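Local structure of 4-hydroxy-tetrahydrodipicolinate synthase (Methylacidiphilum fumariolicum SolV, 6T3T) at residues 132-137 / 141-146; 117-122 / 149-154; 169-174 / 193-198; 84-89 / 123-128; 40-45 / 54-59. The protein probably catalyses the condensation of pyruvate with aspartate beta-semialdehyde to 4-hydroxy-tetrahydrodipicolinate, a step in lysine biosynthesis, working as a homotetramer. All coordinates share one frame; numbering follows the deposited sequence.

Contact 1 (132-137 / 141-146); sequences LYNIPS and VDIAVD. With SO4 (sulfate ion), chain E.
Asn134, at the end of barrel strand 130-134, uses both ends of its amide to hold the returning loop at Asp142 and Ile143. With CG anti to the backbone N (chi1 180°), the amide reaches across to that loop. Asn134 OD1 accepts from Ile143 N at 2.8 Å, a nearly straight bond whose donor stands 60° above the carbonyl plane. Asn134 ND2 gives a proton to Asp142 OD1 at 2.9 Å; the amide and carboxylate planes are perpendicular, and the N-H comes down on the carboxylate from above. A water donates to Asn134 OD1 and to Val141 O and accepts from Ile135 N, tying the turn a third time. A weaker CA-H...O contact joins Pro136 CA to Val141 O at 3.3 Å. Apolar packing adds to this, with Ile143 CD1 lying 3.9 Å from Asn134 CB and 4.3 Å from Leu132 CB. Tyr133 points the other way, its ring edge near a sulfate; Ile135 CG2 lies over one face of the ring, and Tyr107 of the second subunit packs on it. Tyr133 is the predicted proton donor/acceptor. A leucine in place of this asparagine would probably strand the N-H of Ile143 and a carboxylate oxygen of Asp142 without their mates, freeing the loop to shift. Farther out, Asp142 OD2 forms a salt bridge with Arg170, and Asn134 ND2 also bonds Glu163. Acceptors gathered at ND2 and donors at OD1 fix which way round the amide sits, and tie the end of strand 130-134 to the loop before helix 145-154.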
# COMPACT_ATOMS: atom_id res chain seq x y z
N LEU A 132 1.38 13.23 21.94
CA LEU A 132 1.59 11.99 21.21
C LEU A 132 2.17 12.30 19.84
O LEU A 132 2.09 13.43 19.35
CB LEU A 132 0.27 11.22 21.04
CG LEU A 132 -0.53 10.83 22.30
CD1 LEU A 132 -1.81 10.07 21.93
CD2 LEU A 132 0.35 10.00 23.29
N TYR A 133 2.75 11.29 19.21
CA TYR A 133 3.35 11.52 17.90
C TYR A 133 3.10 10.29 17.03
O TYR A 133 3.71 9.24 17.25
CB TYR A 133 4.82 11.86 18.04
CG TYR A 133 5.64 12.07 16.79
CD1 TYR A 133 5.05 12.28 15.55
CD2 TYR A 133 7.02 12.07 16.87
CE1 TYR A 133 5.82 12.45 14.42
CE2 TYR A 133 7.80 12.26 15.76
CZ TYR A 133 7.21 12.45 14.54
OH TYR A 133 8.04 12.62 13.46
N ASN A 134 2.17 10.41 16.09
CA ASN A 134 1.79 9.31 15.21
C ASN A 134 2.53 9.47 13.88
O ASN A 134 2.33 10.47 13.19
CB ASN A 134 0.29 9.28 14.97
CG ASN A 134 -0.09 8.15 14.06
OD1 ASN A 134 0.35 7.01 14.26
ND2 ASN A 134 -0.85 8.46 13.01
N ILE A 135 3.38 8.51 13.54
CA ILE A 135 4.06 8.55 12.25
C ILE A 135 4.25 7.12 11.77
O ILE A 135 5.32 6.51 11.96
CB ILE A 135 5.38 9.36 12.32
CG1 ILE A 135 6.07 9.39 10.95
CG2 ILE A 135 6.33 8.90 13.48
CD1 ILE A 135 6.96 10.58 10.77
N PRO A 136 3.21 6.53 11.15
CA PRO A 136 3.28 5.12 10.73
C PRO A 136 4.34 4.81 9.68
O PRO A 136 4.82 3.67 9.64
CB PRO A 136 1.86 4.84 10.20
CG PRO A 136 1.30 6.16 9.85
CD PRO A 136 1.91 7.14 10.83
N SER A 137 4.67 5.74 8.78
CA SER A 137 5.67 5.44 7.75
C SER A 137 7.04 5.13 8.36
O SER A 137 7.82 4.36 7.78
CB SER A 137 5.77 6.61 6.77
OG SER A 137 6.13 7.78 7.48
N VAL A 141 3.47 1.31 12.74
CA VAL A 141 2.23 1.22 13.49
C VAL A 141 1.58 2.60 13.51
O VAL A 141 2.26 3.63 13.44
CB VAL A 141 2.50 0.70 14.92
CG1 VAL A 141 2.89 1.84 15.85
CG2 VAL A 141 1.31 -0.08 15.46
N ASP A 142 0.25 2.63 13.61
CA ASP A 142 -0.53 3.86 13.65
C ASP A 142 -1.21 3.94 15.02
O ASP A 142 -1.65 2.93 15.56
CB ASP A 142 -1.56 3.87 12.51
CG ASP A 142 -2.42 5.15 12.47
OD1 ASP A 142 -2.03 6.15 11.80
OD2 ASP A 142 -3.51 5.15 13.07
N ILE A 143 -1.29 5.14 15.60
CA ILE A 143 -2.11 5.28 16.80
C ILE A 143 -3.54 5.47 16.33
O ILE A 143 -3.87 6.50 15.74
CB ILE A 143 -1.67 6.45 17.68
CG1 ILE A 143 -0.14 6.44 17.90
CG2 ILE A 143 -2.43 6.38 19.03
CD1 ILE A 143 0.38 7.71 18.59
N ALA A 144 -4.37 4.44 16.52
CA ALA A 144 -5.76 4.53 16.11
C ALA A 144 -6.48 5.66 16.86
O ALA A 144 -6.14 5.99 18.01
CB ALA A 144 -6.48 3.21 16.38
N VAL A 145 -7.48 6.23 16.19
CA VAL A 145 -8.30 7.31 16.75
C VAL A 145 -8.92 6.88 18.07
O VAL A 145 -8.96 7.65 19.04
CB VAL A 145 -9.39 7.74 15.74
CG1 VAL A 145 -10.41 8.67 16.41
CG2 VAL A 145 -8.79 8.42 14.50
N ASP A 146 -9.47 5.66 18.11
CA ASP A 146 -10.08 5.18 19.35
C ASP A 146 -9.04 5.09 20.46
O ASP A 146 -9.34 5.41 21.62
CB ASP A 146 -10.73 3.82 19.12
CG ASP A 146 -11.16 3.18 20.39
OD1 ASP A 146 -12.25 3.55 20.89
OD2 ASP A 146 -10.39 2.33 20.92
S SO4 E . 10.54 15.20 14.77
O1 SO4 E . 11.88 15.79 14.64
O2 SO4 E . 9.80 15.76 15.89
O3 SO4 E . 10.67 13.78 15.10
O4 SO4 E . 9.83 15.44 13.53
O HOH W 1 2.62 5.88 14.75

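Contact 2 (117-122 / 149-154); sequences RHFSAI and KRLVEK
Leu151 of helix 145-154 projects at Phe119 and Ser120 of helix 112-125, packing together two neighbouring outer helices of the (beta/alpha)8, or TIM, barrel. The Leu151 and Phe119 side chains run slantwise past one another, so that the leucine's forked end straddles the root of the phenylalanine rather than its ring centre. Leu151 CD1 lies 3.6 Å from Phe119 CB and 3.7 Å from Phe119 CD2, while Leu151 CD2 lies 3.8 Å from the same CB. Phe119 keeps CG beside its backbone N (chi1 -73°), which turns the ring off the line to Leu151 and down toward the barrel wall, where it packs on Leu132 and Ile143. His118 CD2 of its own helix sits over the centre of one ring face. Cutting this leucine back to an alanine would remove both CD branches and is likely to open a gap between the helices, leaving Phe119 CB without its apolar partners across the contact. Leu151 also rests on Leu132 of strand 130-134, joining both helices to the strand between them in the chain. Ser120 meets the other branch of the fork, although its polar bonding goes to Phe116 O and Asn155 ND2; across the contact, Ser120 OG comes within 3.3 Å of Leu151 CD2.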
# COMPACT_ATOMS: atom_id res chain seq x y z
N ARG A 117 -1.40 0.92 26.82
CA ARG A 117 -0.61 0.68 28.03
C ARG A 117 0.71 1.45 28.02
O ARG A 117 1.15 1.94 29.06
CB ARG A 117 -0.34 -0.80 28.21
CG ARG A 117 -1.58 -1.63 28.44
CD ARG A 117 -1.23 -3.09 28.58
NE ARG A 117 -2.43 -3.93 28.51
CZ ARG A 117 -3.17 -4.24 29.56
NH1 ARG A 117 -2.84 -3.79 30.76
NH2 ARG A 117 -4.25 -5.00 29.42
N HIS A 118 1.36 1.53 26.85
CA HIS A 118 2.64 2.24 26.76
C HIS A 118 2.46 3.71 27.11
O HIS A 118 3.15 4.25 27.99
CB HIS A 118 3.20 2.08 25.34
CG HIS A 118 4.40 2.93 25.04
ND1 HIS A 118 5.68 2.53 25.35
CD2 HIS A 118 4.51 4.13 24.42
CE1 HIS A 118 6.53 3.45 24.93
NE2 HIS A 118 5.85 4.43 24.36
N PHE A 119 1.56 4.38 26.41
CA PHE A 119 1.39 5.81 26.65
C PHE A 119 0.77 6.08 28.02
O PHE A 119 1.21 7.01 28.72
CB PHE A 119 0.56 6.44 25.52
CG PHE A 119 1.31 6.57 24.19
CD1 PHE A 119 2.42 7.40 24.08
CD2 PHE A 119 0.88 5.89 23.06
CE1 PHE A 119 3.11 7.53 22.87
CE2 PHE A 119 1.58 6.02 21.83
CZ PHE A 119 2.70 6.82 21.75
N SER A 120 -0.16 5.22 28.48
CA SER A 120 -0.74 5.43 29.82
C SER A 120 0.32 5.33 30.90
O SER A 120 0.33 6.13 31.85
CB SER A 120 -1.86 4.45 30.11
OG SER A 120 -2.94 4.62 29.21
N ALA A 121 1.22 4.36 30.79
CA ALA A 121 2.26 4.19 31.80
C ALA A 121 3.18 5.40 31.85
O ALA A 121 3.57 5.83 32.93
CB ALA A 121 3.06 2.92 31.52
N ILE A 122 3.54 5.97 30.68
CA ILE A 122 4.39 7.16 30.64
C ILE A 122 3.65 8.37 31.19
O ILE A 122 4.19 9.13 32.00
CB ILE A 122 4.90 7.44 29.21
CG1 ILE A 122 5.65 6.24 28.63
CG2 ILE A 122 5.78 8.72 29.20
CD1 ILE A 122 5.76 6.25 27.08
N LYS A 149 -8.46 8.45 21.76
CA LYS A 149 -9.60 8.88 22.57
C LYS A 149 -9.53 8.27 23.97
O LYS A 149 -9.67 8.98 24.97
CB LYS A 149 -10.92 8.50 21.90
CG LYS A 149 -12.15 9.06 22.62
CD LYS A 149 -13.45 8.75 21.86
CE LYS A 149 -14.16 7.54 22.42
NZ LYS A 149 -15.60 7.51 22.01
N ARG A 150 -9.26 6.96 24.06
CA ARG A 150 -9.14 6.29 25.36
C ARG A 150 -8.00 6.87 26.18
O ARG A 150 -8.12 7.06 27.39
CB ARG A 150 -8.92 4.78 25.18
CG ARG A 150 -10.11 3.97 24.65
CD ARG A 150 -9.69 2.54 24.21
NE ARG A 150 -9.12 1.78 25.33
CZ ARG A 150 -8.30 0.73 25.22
NH1 ARG A 150 -7.92 0.29 24.02
NH2 ARG A 150 -7.85 0.13 26.32
N LEU A 151 -6.87 7.13 25.52
CA LEU A 151 -5.71 7.69 26.22
C LEU A 151 -6.06 9.03 26.86
O LEU A 151 -5.59 9.34 27.95
CB LEU A 151 -4.52 7.81 25.25
CG LEU A 151 -3.72 6.53 24.93
CD1 LEU A 151 -2.65 6.75 23.85
CD2 LEU A 151 -3.09 5.88 26.20
N VAL A 152 -6.86 9.85 26.18
CA VAL A 152 -7.20 11.16 26.71
C VAL A 152 -8.25 11.05 27.81
O VAL A 152 -8.20 11.79 28.79
CB VAL A 152 -7.64 12.08 25.56
CG1 VAL A 152 -8.19 13.42 26.09
CG2 VAL A 152 -6.46 12.29 24.64
N GLU A 153 -9.20 10.12 27.66
CA GLU A 153 -10.16 9.87 28.74
C GLU A 153 -9.43 9.54 30.04
O GLU A 153 -9.82 10.02 31.11
CB GLU A 153 -11.11 8.73 28.37
CG GLU A 153 -12.21 9.09 27.37
CD GLU A 153 -12.91 7.86 26.81
OE1 GLU A 153 -12.51 6.73 27.18
OE2 GLU A 153 -13.86 7.99 26.00
N LYS A 154 -8.34 8.77 29.96
CA LYS A 154 -7.72 8.22 31.16
C LYS A 154 -6.47 8.96 31.61
O LYS A 154 -6.02 8.75 32.73
CB LYS A 154 -7.35 6.76 30.91
CG LYS A 154 -7.55 5.84 32.12
CD LYS A 154 -8.97 5.24 32.12
CE LYS A 154 -9.18 4.33 30.93
NZ LYS A 154 -10.59 4.37 30.45

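Contact 3 (169-174 / 193-198); sequences DRVSQL and LPFLSV
Val171 sets one methyl squarely over the ring of Phe195, a CH-pi contact between helix 168-177 and helix 192-197 on the outside of the TIM barrel. Val171 CG2 lies 3.6 Å from the centroid of the Phe195 ring and only 11° off its normal, so all six ring carbons are at similar distances from it. The other branch does separate work: with Val171 CG1 anti to the backbone N (chi1 176°), CG1 faces Val198 and meets Val198 CG2 at 3.7 Å. Ser172, one residue on, approaches the same valine, its OG 3.7 Å from Val198 CB. These buried side chains form the first shell, and no hydrogen bond crosses between the helices. Beyond them, Phe195 packs on Glu163 and Ser186 of two barrel strands, consistent with the ring lying between helix 168-177 and the barrel strands. The hydroxyl of Ser172 finds its partner in His234 of the third subunit, and Asp169 likewise bonds Tyr238 of the third subunit, so this helix pair also lies at a subunit interface of the tetramer. Within 193-198 the chain is tied to itself by Ser197 OG, which donates to Pro194 O at 2.8 Å from a position tilted 25° out of the carbonyl plane.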
# COMPACT_ATOMS: atom_id res chain seq x y z
N ASP A 169 -7.78 13.12 6.51
CA ASP A 169 -8.97 12.47 7.04
C ASP A 169 -8.80 12.05 8.50
O ASP A 169 -9.76 12.03 9.28
CB ASP A 169 -9.31 11.29 6.14
CG ASP A 169 -10.77 11.08 6.02
OD1 ASP A 169 -11.43 11.96 5.43
OD2 ASP A 169 -11.26 10.05 6.53
N ARG A 170 -7.58 11.66 8.87
CA ARG A 170 -7.30 11.37 10.27
C ARG A 170 -7.61 12.57 11.16
O ARG A 170 -8.13 12.41 12.27
CB ARG A 170 -5.84 10.96 10.41
CG ARG A 170 -5.42 10.65 11.82
CD ARG A 170 -6.32 9.58 12.34
NE ARG A 170 -6.27 8.33 11.59
CZ ARG A 170 -5.52 7.29 11.95
NH1 ARG A 170 -4.77 7.39 13.06
NH2 ARG A 170 -5.53 6.17 11.23
N VAL A 171 -7.34 13.79 10.67
CA VAL A 171 -7.63 14.97 11.48
C VAL A 171 -9.13 15.11 11.70
O VAL A 171 -9.60 15.32 12.83
CB VAL A 171 -7.01 16.23 10.84
CG1 VAL A 171 -7.39 17.46 11.62
CG2 VAL A 171 -5.47 16.10 10.80
N SER A 172 -9.92 14.93 10.64
CA SER A 172 -11.38 14.99 10.80
C SER A 172 -11.88 13.95 11.80
O SER A 172 -12.80 14.23 12.58
CB SER A 172 -12.08 14.79 9.45
OG SER A 172 -11.86 15.89 8.60
N GLN A 173 -11.32 12.73 11.76
CA GLN A 173 -11.72 11.71 12.73
C GLN A 173 -11.31 12.10 14.15
O GLN A 173 -12.08 11.92 15.11
CB GLN A 173 -11.12 10.35 12.35
CG GLN A 173 -11.87 9.64 11.19
CD GLN A 173 -11.03 8.59 10.44
OE1 GLN A 173 -9.81 8.58 10.52
NE2 GLN A 173 -11.70 7.72 9.68
N LEU A 174 -10.10 12.65 14.31
CA LEU A 174 -9.64 13.05 15.63
C LEU A 174 -10.52 14.16 16.21
O LEU A 174 -10.89 14.12 17.39
CB LEU A 174 -8.17 13.47 15.56
CG LEU A 174 -7.22 12.29 15.36
CD1 LEU A 174 -5.81 12.75 15.00
CD2 LEU A 174 -7.22 11.42 16.62
N LEU A 193 -1.49 23.36 6.01
CA LEU A 193 -2.67 24.15 5.66
C LEU A 193 -3.94 23.32 5.54
O LEU A 193 -4.97 23.73 6.10
CB LEU A 193 -2.42 24.95 4.37
CG LEU A 193 -3.66 25.71 3.90
CD1 LEU A 193 -4.02 26.81 4.88
CD2 LEU A 193 -3.43 26.30 2.52
N PRO A 194 -3.96 22.19 4.81
CA PRO A 194 -5.20 21.39 4.81
C PRO A 194 -5.53 20.82 6.19
O PRO A 194 -6.72 20.64 6.50
CB PRO A 194 -4.94 20.31 3.73
CG PRO A 194 -3.46 20.34 3.44
CD PRO A 194 -2.93 21.67 3.89
N PHE A 195 -4.52 20.54 7.03
CA PHE A 195 -4.79 20.08 8.39
C PHE A 195 -5.54 21.15 9.17
O PHE A 195 -6.53 20.85 9.85
CB PHE A 195 -3.49 19.68 9.09
CG PHE A 195 -3.07 18.22 8.88
CD1 PHE A 195 -3.41 17.53 7.74
CD2 PHE A 195 -2.36 17.54 9.85
CE1 PHE A 195 -3.01 16.21 7.56
CE2 PHE A 195 -1.96 16.21 9.67
CZ PHE A 195 -2.30 15.55 8.54
N LEU A 196 -5.08 22.40 9.09
CA LEU A 196 -5.74 23.55 9.72
C LEU A 196 -7.21 23.69 9.29
O LEU A 196 -8.08 24.01 10.11
CB LEU A 196 -4.99 24.83 9.32
CG LEU A 196 -3.85 25.38 10.19
CD1 LEU A 196 -2.99 24.27 10.77
CD2 LEU A 196 -3.02 26.32 9.35
N SER A 197 -7.50 23.49 8.00
CA SER A 197 -8.85 23.72 7.49
C SER A 197 -9.87 22.78 8.12
O SER A 197 -11.07 23.09 8.17
CB SER A 197 -8.87 23.54 5.97
OG SER A 197 -8.87 22.16 5.65
N VAL A 198 -9.45 21.61 8.60
CA VAL A 198 -10.40 20.71 9.24
C VAL A 198 -10.16 20.60 10.75
O VAL A 198 -10.71 19.70 11.38
CB VAL A 198 -10.38 19.33 8.57
CG1 VAL A 198 -10.85 19.46 7.14
CG2 VAL A 198 -8.97 18.74 8.58

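Contact 4 (84-89 / 123-128); sequences EAIHLT and AASTSL
Thr89 turns OG1 to the position beside its backbone N (chi1 -60°) and thereby presents CG2 to Thr126; with OG1 anti to N (chi1 -178°), Thr126 holds its own CG2 between the backbone N and the carbonyl carbon, facing Thr89. The two threonines meet at about a right angle, Thr89 CG2 lying 4.0 Å from Thr126 CG2. They pack helix 82-95 against helix 112-125 and the chain that leaves it, two neighbouring helices on the outer layer of the TIM barrel. One turn earlier, Ile86 lies against Ser125: Ile86 CG1 is 3.9 Å from Ser125 OG, and its CG2 branch comes almost equally near. This is a van der Waals approach, for the serine hydroxyl is bonded back to Ile122 O. A third, looser touch brings Leu128 CD1 to 4.2 Å from Thr89 O.

Each threonine hydroxyl has its own hydrogen-bond partners. Thr126 OG1 accepts from Leu128 N at 3.0 Å in an ST turn that shapes the chain as it leaves the helix, and is also bonded to Glu93. Ile122 fills in beside Ile86 and Thr89, while Val100 and Leu102 of strand 99-103 lie against Thr89 from the barrel side. Thr89 OG1 bonds Thr77 OG1 as well as its own helix: it donates to Ala85 O at 2.8 Å, and Thr89 N, also 2.8 Å from Ala85 O, reaches that oxygen from the opposite face of the carbonyl plane.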
# COMPACT_ATOMS: atom_id res chain seq x y z
N GLU A 84 12.39 2.89 28.99
CA GLU A 84 13.34 3.93 28.58
C GLU A 84 12.64 5.26 28.32
O GLU A 84 13.23 6.32 28.56
CB GLU A 84 14.13 3.53 27.35
CG GLU A 84 15.23 4.55 27.10
CD GLU A 84 16.03 4.33 25.82
OE1 GLU A 84 15.55 3.62 24.91
OE2 GLU A 84 17.17 4.86 25.74
N ALA A 85 11.41 5.22 27.78
CA ALA A 85 10.65 6.44 27.58
C ALA A 85 10.32 7.10 28.92
O ALA A 85 10.37 8.32 29.05
CB ALA A 85 9.37 6.16 26.78
N ILE A 86 9.96 6.30 29.92
CA ILE A 86 9.71 6.83 31.26
C ILE A 86 10.97 7.51 31.80
O ILE A 86 10.93 8.64 32.29
CB ILE A 86 9.22 5.71 32.19
CG1 ILE A 86 7.77 5.37 31.87
CG2 ILE A 86 9.45 6.08 33.68
CD1 ILE A 86 7.29 4.09 32.59
N HIS A 87 12.11 6.84 31.65
CA HIS A 87 13.35 7.40 32.18
C HIS A 87 13.71 8.69 31.47
O HIS A 87 14.00 9.70 32.13
CB HIS A 87 14.49 6.37 32.04
CG HIS A 87 15.82 6.86 32.53
ND1 HIS A 87 16.10 7.06 33.87
CD2 HIS A 87 16.95 7.20 31.86
CE1 HIS A 87 17.34 7.50 33.99
NE2 HIS A 87 17.87 7.60 32.79
N LEU A 88 13.63 8.70 30.14
CA LEU A 88 13.89 9.91 29.36
C LEU A 88 12.92 11.02 29.74
O LEU A 88 13.31 12.18 29.88
CB LEU A 88 13.75 9.62 27.85
CG LEU A 88 14.94 8.90 27.22
CD1 LEU A 88 14.65 8.46 25.76
CD2 LEU A 88 16.21 9.77 27.35
N THR A 89 11.64 10.69 29.92
CA THR A 89 10.69 11.74 30.27
C THR A 89 10.99 12.31 31.65
O THR A 89 10.92 13.53 31.85
CB THR A 89 9.26 11.20 30.21
OG1 THR A 89 9.00 10.74 28.88
CG2 THR A 89 8.26 12.30 30.59
N ALA A 123 2.39 8.55 30.77
CA ALA A 123 1.61 9.66 31.29
C ALA A 123 1.50 9.61 32.81
O ALA A 123 1.63 10.64 33.48
CB ALA A 123 0.22 9.64 30.65
N ALA A 124 1.26 8.42 33.37
CA ALA A 124 1.13 8.28 34.82
C ALA A 124 2.43 8.56 35.56
O ALA A 124 2.40 8.85 36.76
CB ALA A 124 0.65 6.87 35.15
N SER A 125 3.57 8.44 34.89
CA SER A 125 4.82 8.62 35.59
C SER A 125 5.21 10.09 35.71
O SER A 125 6.15 10.38 36.44
CB SER A 125 5.94 7.87 34.87
OG SER A 125 6.26 8.54 33.67
N THR A 126 4.50 11.01 35.04
CA THR A 126 4.95 12.39 34.98
C THR A 126 3.79 13.36 35.12
O THR A 126 2.66 13.05 34.76
CB THR A 126 5.68 12.66 33.65
OG1 THR A 126 6.14 14.00 33.67
CG2 THR A 126 4.74 12.48 32.45
N SER A 127 4.09 14.55 35.65
CA SER A 127 3.12 15.64 35.64
C SER A 127 3.23 16.51 34.39
O SER A 127 2.41 17.42 34.22
CB SER A 127 3.27 16.52 36.88
OG SER A 127 4.56 17.08 36.93
N LEU A 128 4.22 16.27 33.54
CA LEU A 128 4.38 17.08 32.34
C LEU A 128 3.21 16.87 31.37
O LEU A 128 2.67 15.75 31.26
CB LEU A 128 5.69 16.73 31.64
CG LEU A 128 6.97 17.21 32.34
CD1 LEU A 128 8.18 16.75 31.55
CD2 LEU A 128 6.96 18.72 32.48

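Contact 5 (40-45 / 54-59); sequences VPVGTT and EEHIEL. With SO4 (sulfate ion), chain E.
Val42 is pressed between His56 and Leu59 of helix 53-67, and its two methyls divide the work. Val42 CG1 meets Leu59 CB at 3.4 Å, closer than usual for two carbons, while Val42 CG2 lies 3.3 Å from His56 NE2. The CB of Val42 sits over one face of the imidazole, 4.3 Å from the ring centroid and 16° off its normal. His56 is held in this pose by a hydrogen bond from NE2 to Gly76 O. The backbone of Val42 adopts a left-handed helical conformation, unusual for a branched residue, which aims its side chain at the helix while the chain turns back toward the barrel mouth.

Beyond this tight packing the loop parts from the helix: Gly43, Thr44 and Thr45 make no contact with 54-59 and face a sulfate, probably from the crystallisation liquor. Thr45 N donates to sulfate O1 at 2.6 Å, and Thr45 OG1 bonds the same oxygen at 2.7 Å. Thr44 reaches sulfate O3 through its N and OG1, although the hydroxyl approach is so short that its details are doubtful. Gly43 runs alongside the anion, where a CB would collide with sulfate O2. Thr44 OG1 is also bonded to Tyr107 of the second subunit. The Gly-Thr-Thr run belongs to the GTTGE-type loop after the second barrel strand, found in DapA-family enzymes; Thr45 is predicted to bind pyruvate and Thr44 to relay protons, consistent with the sulfate marking the substrate-carboxylate site.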
# COMPACT_ATOMS: atom_id res chain seq x y z
N VAL A 40 11.01 21.74 19.67
CA VAL A 40 11.06 20.31 19.94
C VAL A 40 12.49 19.84 19.72
O VAL A 40 12.89 19.56 18.59
CB VAL A 40 10.10 19.54 19.03
CG1 VAL A 40 10.31 18.06 19.22
CG2 VAL A 40 8.69 19.93 19.33
N PRO A 41 13.31 19.76 20.76
CA PRO A 41 14.66 19.25 20.59
C PRO A 41 14.66 17.73 20.59
O PRO A 41 13.79 17.10 21.18
CB PRO A 41 15.41 19.81 21.81
CG PRO A 41 14.33 19.86 22.89
CD PRO A 41 13.00 20.08 22.17
N VAL A 42 15.66 17.17 19.91
CA VAL A 42 15.99 15.74 19.86
C VAL A 42 14.80 14.85 19.53
O VAL A 42 14.58 13.82 20.18
CB VAL A 42 16.69 15.29 21.17
CG1 VAL A 42 17.90 16.15 21.42
CG2 VAL A 42 15.76 15.32 22.40
N GLY A 43 14.08 15.20 18.47
CA GLY A 43 13.17 14.29 17.79
C GLY A 43 13.88 13.63 16.62
O GLY A 43 15.10 13.51 16.60
N THR A 44 13.10 13.23 15.60
CA THR A 44 13.68 12.65 14.38
C THR A 44 14.60 13.65 13.69
O THR A 44 15.71 13.32 13.25
CB THR A 44 12.59 12.25 13.38
OG1 THR A 44 11.43 11.75 14.06
CG2 THR A 44 13.10 11.19 12.45
N THR A 45 14.12 14.89 13.56
CA THR A 45 14.90 15.93 12.91
C THR A 45 16.21 16.16 13.66
O THR A 45 17.22 16.51 13.03
CB THR A 45 14.06 17.21 12.78
OG1 THR A 45 12.74 16.86 12.29
CG2 THR A 45 14.70 18.19 11.76
N GLU A 54 23.63 10.51 27.09
CA GLU A 54 24.13 11.77 27.65
C GLU A 54 24.17 12.90 26.63
O GLU A 54 23.93 14.05 26.98
CB GLU A 54 25.39 11.35 28.38
CG GLU A 54 24.51 10.27 29.07
CD GLU A 54 25.02 8.94 29.54
OE1 GLU A 54 25.51 8.28 28.56
OE2 GLU A 54 24.73 8.51 30.71
N GLU A 55 24.41 12.59 25.35
CA GLU A 55 24.17 13.62 24.35
C GLU A 55 22.69 13.99 24.29
O GLU A 55 22.35 15.16 24.20
CB GLU A 55 24.66 13.16 22.99
CG GLU A 55 26.13 13.41 22.78
CD GLU A 55 26.65 12.75 21.54
OE1 GLU A 55 26.17 11.65 21.21
OE2 GLU A 55 27.52 13.34 20.89
N HIS A 56 21.79 12.99 24.37
CA HIS A 56 20.34 13.24 24.40
C HIS A 56 19.97 14.18 25.55
O HIS A 56 19.21 15.13 25.38
CB HIS A 56 19.58 11.92 24.54
CG HIS A 56 18.13 12.00 24.19
ND1 HIS A 56 17.55 11.23 23.20
CD2 HIS A 56 17.12 12.75 24.71
CE1 HIS A 56 16.26 11.50 23.13
NE2 HIS A 56 15.97 12.42 24.03
N ILE A 57 20.49 13.89 26.74
CA ILE A 57 20.21 14.72 27.90
C ILE A 57 20.81 16.10 27.72
O ILE A 57 20.16 17.11 28.03
CB ILE A 57 20.73 14.03 29.18
CG1 ILE A 57 20.08 12.67 29.36
CG2 ILE A 57 20.47 14.90 30.40
CD1 ILE A 57 18.60 12.69 29.16
N GLU A 58 22.03 16.18 27.19
CA GLU A 58 22.72 17.46 27.06
C GLU A 58 22.05 18.40 26.05
O GLU A 58 22.01 19.62 26.26
CB GLU A 58 24.18 17.25 26.67
CG GLU A 58 25.01 18.52 26.74
CD GLU A 58 25.10 19.09 28.17
OE1 GLU A 58 24.90 18.33 29.15
OE2 GLU A 58 25.37 20.30 28.30
N LEU A 59 21.55 17.87 24.93
CA LEU A 59 20.88 18.74 23.97
C LEU A 59 19.62 19.33 24.57
O LEU A 59 19.34 20.53 24.40
CB LEU A 59 20.53 17.95 22.70
CG LEU A 59 21.55 17.97 21.56
CD1 LEU A 59 21.41 16.72 20.71
CD2 LEU A 59 21.43 19.23 20.68
S SO4 E . 10.54 15.20 14.77
O1 SO4 E . 11.88 15.79 14.64
O2 SO4 E . 9.80 15.76 15.89
O3 SO4 E . 10.67 13.78 15.10
O4 SO4 E . 9.83 15.44 13.53

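From the N terminus, contact 5 first closes the short loop between strand 38-40 and helix 53-67 at the barrel mouth. Contact 4 spans 84-89 to 123-128, joining helix 82-95 to helix 112-125; Leu88 also brings it against contact 5. Contact 2 opens at 117-122, before contact 4 has closed, so these two cross; it joins helix 112-125 to helix 145-154 around strand 130-134. Nested within it, contact 1 ties the end of that strand to the approach to helix 145-154. Contact 3 follows in series, joining helix 168-177 to helix 192-197 around strand 183-186, and the Asp142-Arg170 salt bridge links it to contact 1. Contacts 1 and 5 converge on one sulfate, where Tyr133 approaches Thr44.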